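Local coordinates for putative yopH targeting protein (Yersinia pestis, PDB 4GF3) that probably acts as a type III secretion chaperone that binds the effector YopH in the bacterial cytosol and targets it for secretion, at residues A[71-75]-A[76-80]; A[98-102]-A[103-107]. All blocks are in the same frame, centred on the assembly; numbering follows the deposited sequence.

Interaction 1 (A[71-75]-A[76-80]); sequences LFSPL and SGVIR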
loop_
_atom_site.group_PDB
_atom_site.type_symbol
_atom_site.label_atom_id
_atom_site.label_comp_id
_atom_site.label_asym_id
_atom_site.label_seq_id
_atom_site.Cartn_x
_atom_site.Cartn_y
_atom_site.Cartn_z
ATOM N N LEU A 71 -17.819 3.833 2.344
ATOM C CA LEU A 71 -18.908 3.986 1.396
ATOM C C LEU A 71 -18.256 3.979 0.016
ATOM O O LEU A 71 -17.105 4.313 -0.102
ATOM C CB LEU A 71 -19.640 5.272 1.620
ATOM C CG LEU A 71 -20.926 5.499 0.838
ATOM C CD1 LEU A 71 -22.000 4.457 1.189
ATOM C CD2 LEU A 71 -21.388 6.924 1.133
ATOM N N PHE A 72 -19.027 3.571 -0.980
ATOM C CA PHE A 72 -18.597 3.634 -2.367
ATOM C C PHE A 72 -18.164 5.016 -2.752
ATOM O O PHE A 72 -18.644 6.015 -2.160
ATOM C CB PHE A 72 -19.690 3.198 -3.356
ATOM C CG PHE A 72 -21.009 3.859 -3.197
ATOM C CD1 PHE A 72 -21.282 5.083 -3.783
ATOM C CD2 PHE A 72 -22.034 3.186 -2.507
ATOM C CE1 PHE A 72 -22.531 5.662 -3.648
ATOM C CE2 PHE A 72 -23.271 3.771 -2.394
ATOM C CZ PHE A 72 -23.523 4.995 -2.956
ATOM N N SER A 73 -17.237 5.057 -3.744
ATOM C CA SER A 73 -16.680 6.326 -4.196
ATOM C C SER A 73 -16.413 6.306 -5.705
ATOM O O SER A 73 -15.934 5.339 -6.197
ATOM C CB SER A 73 -15.331 6.518 -3.511
ATOM O OG SER A 73 -14.729 7.667 -3.945
ATOM N N PRO A 74 -16.596 7.413 -6.374
ATOM C CA PRO A 74 -16.159 7.473 -7.776
ATOM C C PRO A 74 -14.689 7.714 -7.949
ATOM O O PRO A 74 -14.189 7.597 -9.070
ATOM C CB PRO A 74 -16.898 8.625 -8.287
ATOM C CG PRO A 74 -17.053 9.539 -7.110
ATOM C CD PRO A 74 -17.317 8.622 -5.966
ATOM N N LEU A 75 -13.991 8.012 -6.855
ATOM C CA LEU A 75 -12.552 8.250 -6.935
ATOM C C LEU A 75 -11.823 6.936 -7.049
ATOM O O LEU A 75 -12.372 5.867 -6.692
ATOM C CB LEU A 75 -12.069 8.989 -5.712
ATOM C CG LEU A 75 -12.661 10.337 -5.438
ATOM C CD1 LEU A 75 -11.786 11.030 -4.420
ATOM C CD2 LEU A 75 -12.794 11.236 -6.669
ATOM N N SER A 76 -10.563 6.996 -7.451
ATOM C CA SER A 76 -9.671 5.832 -7.322
ATOM C C SER A 76 -8.637 6.065 -6.215
ATOM O O SER A 76 -8.515 7.187 -5.643
ATOM C CB SER A 76 -8.958 5.531 -8.655
ATOM O OG SER A 76 -8.383 6.739 -9.069
ATOM N N GLY A 77 -7.919 4.988 -5.889
ATOM C CA GLY A 77 -6.937 5.045 -4.791
ATOM C C GLY A 77 -7.487 5.374 -3.382
ATOM O O GLY A 77 -6.809 6.002 -2.575
ATOM N N VAL A 78 -8.709 4.944 -3.094
ATOM C CA VAL A 78 -9.413 5.187 -1.845
ATOM C C VAL A 78 -8.840 4.189 -0.827
ATOM O O VAL A 78 -8.548 3.028 -1.141
ATOM C CB VAL A 78 -10.916 4.958 -1.984
ATOM C CG1 VAL A 78 -11.600 5.062 -0.607
ATOM C CG2 VAL A 78 -11.469 5.984 -2.966
ATOM N N ILE A 79 -8.550 4.701 0.349
ATOM C CA ILE A 79 -7.985 3.846 1.382
ATOM C C ILE A 79 -9.114 3.186 2.176
ATOM O O ILE A 79 -9.971 3.891 2.747
ATOM C CB ILE A 79 -7.134 4.653 2.383
ATOM C CG1 ILE A 79 -5.970 5.408 1.709
ATOM C CG2 ILE A 79 -6.612 3.728 3.463
ATOM C CD1 ILE A 79 -5.141 4.574 0.739
ATOM N N ARG A 80 -9.125 1.868 2.221
ATOM C CA ARG A 80 -10.089 1.122 2.966
ATOM C C ARG A 80 -9.394 0.444 4.147
ATOM O O ARG A 80 -8.172 0.195 4.112
ATOM C CB ARG A 80 -10.725 0.059 2.099
ATOM C CG ARG A 80 -11.291 0.613 0.775
ATOM C CD ARG A 80 -12.447 1.569 1.028
ATOM N NE ARG A 80 -13.193 1.892 -0.189
ATOM C CZ ARG A 80 -14.178 2.770 -0.201
ATOM N NH1 ARG A 80 -14.498 3.449 0.935
ATOM N NH2 ARG A 80 -14.840 3.020 -1.329
#
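The guanidinium of R80 meets the carbonyl oxygen of L71 at its edge, somewhat tilted from its plane, and the side chain of V78 on one face. V78 CG1 sits over the centre of the group, 3.4 Å above its plane, while S73 N lies in that plane at the edge. NH1 and NH2 together grip L71 O end-on, a fork closing on one atom; each nitrogen is 2.9 Å from L71 O. Both bonds are bent, with N-H...O angles of 136° and 139°, and both donors stand above the same face of the L71 carbonyl plane instead of on a lone pair. The bend of the R80 chain at chi2 (-65°) brings the group across the loop. In the other flat group, L71 CG lies over one face of the F72 ring, 4.2 Å from its plane and nearer the margin than the centre. Inside the turn, V78 CG2 fits against S73 OG at 3.8 Å and near L75 CB. S73 OG also accepts from L75 N at 3.0 Å, the bond that defines an ST turn. Across this largely exposed loop the arginine supplies the polar link and V78 the packing between the two limbs. It connects helix 60-68 to strand 80-83, where R80 pairs through its backbone with W92 of strand 88-96, while I79 packs on S111 and L112 of helix 102-118.

Interaction 2 (A[98-102]-A[103-107]); sequences NDTSG and TQLAS
S101 meets Q104 at the start of a helix: S101 OG accepts from Q104 N at 3.0 Å with a nearly straight N-H...O angle of 166°, the capping bond of an N-cap serine. A chi1 of 56° swings the S101 hydroxyl over its own backbone, toward the first turn of the helix. The backbone then takes up the regular pattern, S101 O receiving L105 N at 2.8 Å and G102 O receiving A106 N at 2.9 Å. L105 CB lies 3.5 Å from S101 O, alongside the first of these bonds. One residue before the cap, T100 gives a second hold on the same glutamine. Its OG1 donates to Q104 OE1 at 3.0 Å, in the carbonyl plane and on a lone pair, the two side chains crossing at about a right angle. The Q104 chain, extended beyond CG, carries its amide back along the loop, where a water also donates weakly to OE1 and to D99 O. The other end of that amide is held too: Q104 NE2 is hydrogen-bonded to S76 OG, so both ends of the amide have partners, which should limit its rotation. Further out, E10 OE1 accepts from G102 N, and T103 OG1 accepts from S136 N. This buried cap ends the loop that follows strand 88-96 and opens helix 102-118. T100 and L105 pack on L7 of helix 4-15 and on L95 of strand 88-96, and L105 also reaches F11, so the start of the helix is set against both the N-terminal helix and the sheet.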
loop_
_atom_site.group_PDB
_atom_site.type_symbol
_atom_site.label_atom_id
_atom_site.label_comp_id
_atom_site.label_asym_id
_atom_site.label_seq_id
_atom_site.Cartn_x
_atom_site.Cartn_y
_atom_site.Cartn_z
ATOM N N ASN A 98 -3.856 -0.504 -15.423
ATOM C CA ASN A 98 -3.771 0.414 -16.534
ATOM C C ASN A 98 -4.246 1.863 -16.213
ATOM O O ASN A 98 -3.813 2.800 -16.868
ATOM C CB ASN A 98 -4.518 -0.134 -17.748
ATOM C CG ASN A 98 -4.268 0.701 -19.011
ATOM O OD1 ASN A 98 -5.031 1.644 -19.327
ATOM N ND2 ASN A 98 -3.187 0.389 -19.721
ATOM N N ASP A 99 -5.116 2.060 -15.255
ATOM C CA ASP A 99 -5.686 3.388 -15.042
ATOM C C ASP A 99 -4.805 4.204 -14.039
ATOM O O ASP A 99 -5.071 5.389 -13.826
ATOM C CB ASP A 99 -7.102 3.339 -14.434
ATOM C CG ASP A 99 -8.156 2.687 -15.359
ATOM O OD1 ASP A 99 -7.889 2.588 -16.604
ATOM O OD2 ASP A 99 -9.193 2.237 -14.730
ATOM N N THR A 100 -3.836 3.557 -13.356
ATOM C CA THR A 100 -3.190 4.233 -12.218
ATOM C C THR A 100 -1.877 4.805 -12.756
ATOM O O THR A 100 -1.599 4.621 -13.877
ATOM C CB THR A 100 -3.121 3.282 -10.963
ATOM O OG1 THR A 100 -2.708 4.017 -9.771
ATOM C CG2 THR A 100 -2.148 2.203 -11.164
ATOM N N SER A 101 -1.137 5.622 -12.015
ATOM C CA SER A 101 0.197 6.101 -12.420
ATOM C C SER A 101 1.132 5.934 -11.211
ATOM O O SER A 101 0.678 5.708 -10.055
ATOM C CB SER A 101 0.133 7.629 -12.790
ATOM O OG SER A 101 -0.411 8.257 -11.613
ATOM N N GLY A 102 2.427 6.039 -11.479
ATOM C CA GLY A 102 3.443 6.175 -10.435
ATOM C C GLY A 102 3.057 7.237 -9.414
ATOM O O GLY A 102 3.114 7.027 -8.207
ATOM N N THR A 103 2.580 8.395 -9.888
ATOM C CA THR A 103 2.116 9.425 -8.959
ATOM C C THR A 103 0.954 9.069 -8.100
ATOM O O THR A 103 0.979 9.307 -6.901
ATOM C CB THR A 103 1.763 10.724 -9.709
ATOM O OG1 THR A 103 2.868 11.100 -10.493
ATOM C CG2 THR A 103 1.336 11.824 -8.725
ATOM N N GLN A 104 -0.073 8.422 -8.649
ATOM C CA GLN A 104 -1.152 8.009 -7.797
ATOM C C GLN A 104 -0.732 6.944 -6.843
ATOM O O GLN A 104 -1.145 6.916 -5.705
ATOM C CB GLN A 104 -2.399 7.499 -8.574
ATOM C CG GLN A 104 -3.539 7.153 -7.584
ATOM C CD GLN A 104 -4.871 6.804 -8.280
ATOM O OE1 GLN A 104 -4.955 5.936 -9.157
ATOM N NE2 GLN A 104 -5.887 7.507 -7.910
ATOM N N LEU A 105 0.138 6.048 -7.295
ATOM C CA LEU A 105 0.589 5.020 -6.355
ATOM C C LEU A 105 1.361 5.602 -5.176
ATOM O O LEU A 105 1.244 5.165 -4.031
ATOM C CB LEU A 105 1.417 3.934 -7.072
ATOM C CG LEU A 105 0.788 2.628 -7.529
ATOM C CD1 LEU A 105 1.875 1.591 -7.891
ATOM C CD2 LEU A 105 -0.160 2.056 -6.465
ATOM N N ALA A 106 2.159 6.606 -5.454
ATOM C CA ALA A 106 2.894 7.328 -4.423
ATOM C C ALA A 106 1.895 8.049 -3.500
ATOM O O ALA A 106 2.104 8.071 -2.280
ATOM C CB ALA A 106 3.899 8.283 -5.053
ATOM N N SER A 107 0.803 8.620 -4.036
ATOM C CA SER A 107 -0.245 9.212 -3.159
ATOM C C SER A 107 -0.900 8.186 -2.263
ATOM O O SER A 107 -1.200 8.468 -1.098
ATOM C CB SER A 107 -1.378 9.907 -3.943
ATOM O OG SER A 107 -0.881 11.008 -4.617
HETATM O O HOH W 1 -5.677 7.632 -11.349
#

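Overall arrangement
Interactions 1 and 2 follow one another in the chain, and their centres are about 14 Å apart. They nevertheless touch: S76 OG and Q104 NE2 lie 2.9 Å apart, a probable hydrogen bond, and the backbone of G77 packs close to the same amide. Q104 therefore joins the surface loop 71-80 to the buried start of helix 102-118. Strand 88-96 connects them as well, pairing with strand 80-83, whose first residue, R80, belongs to interaction 1, and leading into the loop of interaction 2. Both belong to the CesT-type chaperone fold, an antiparallel sheet with helices.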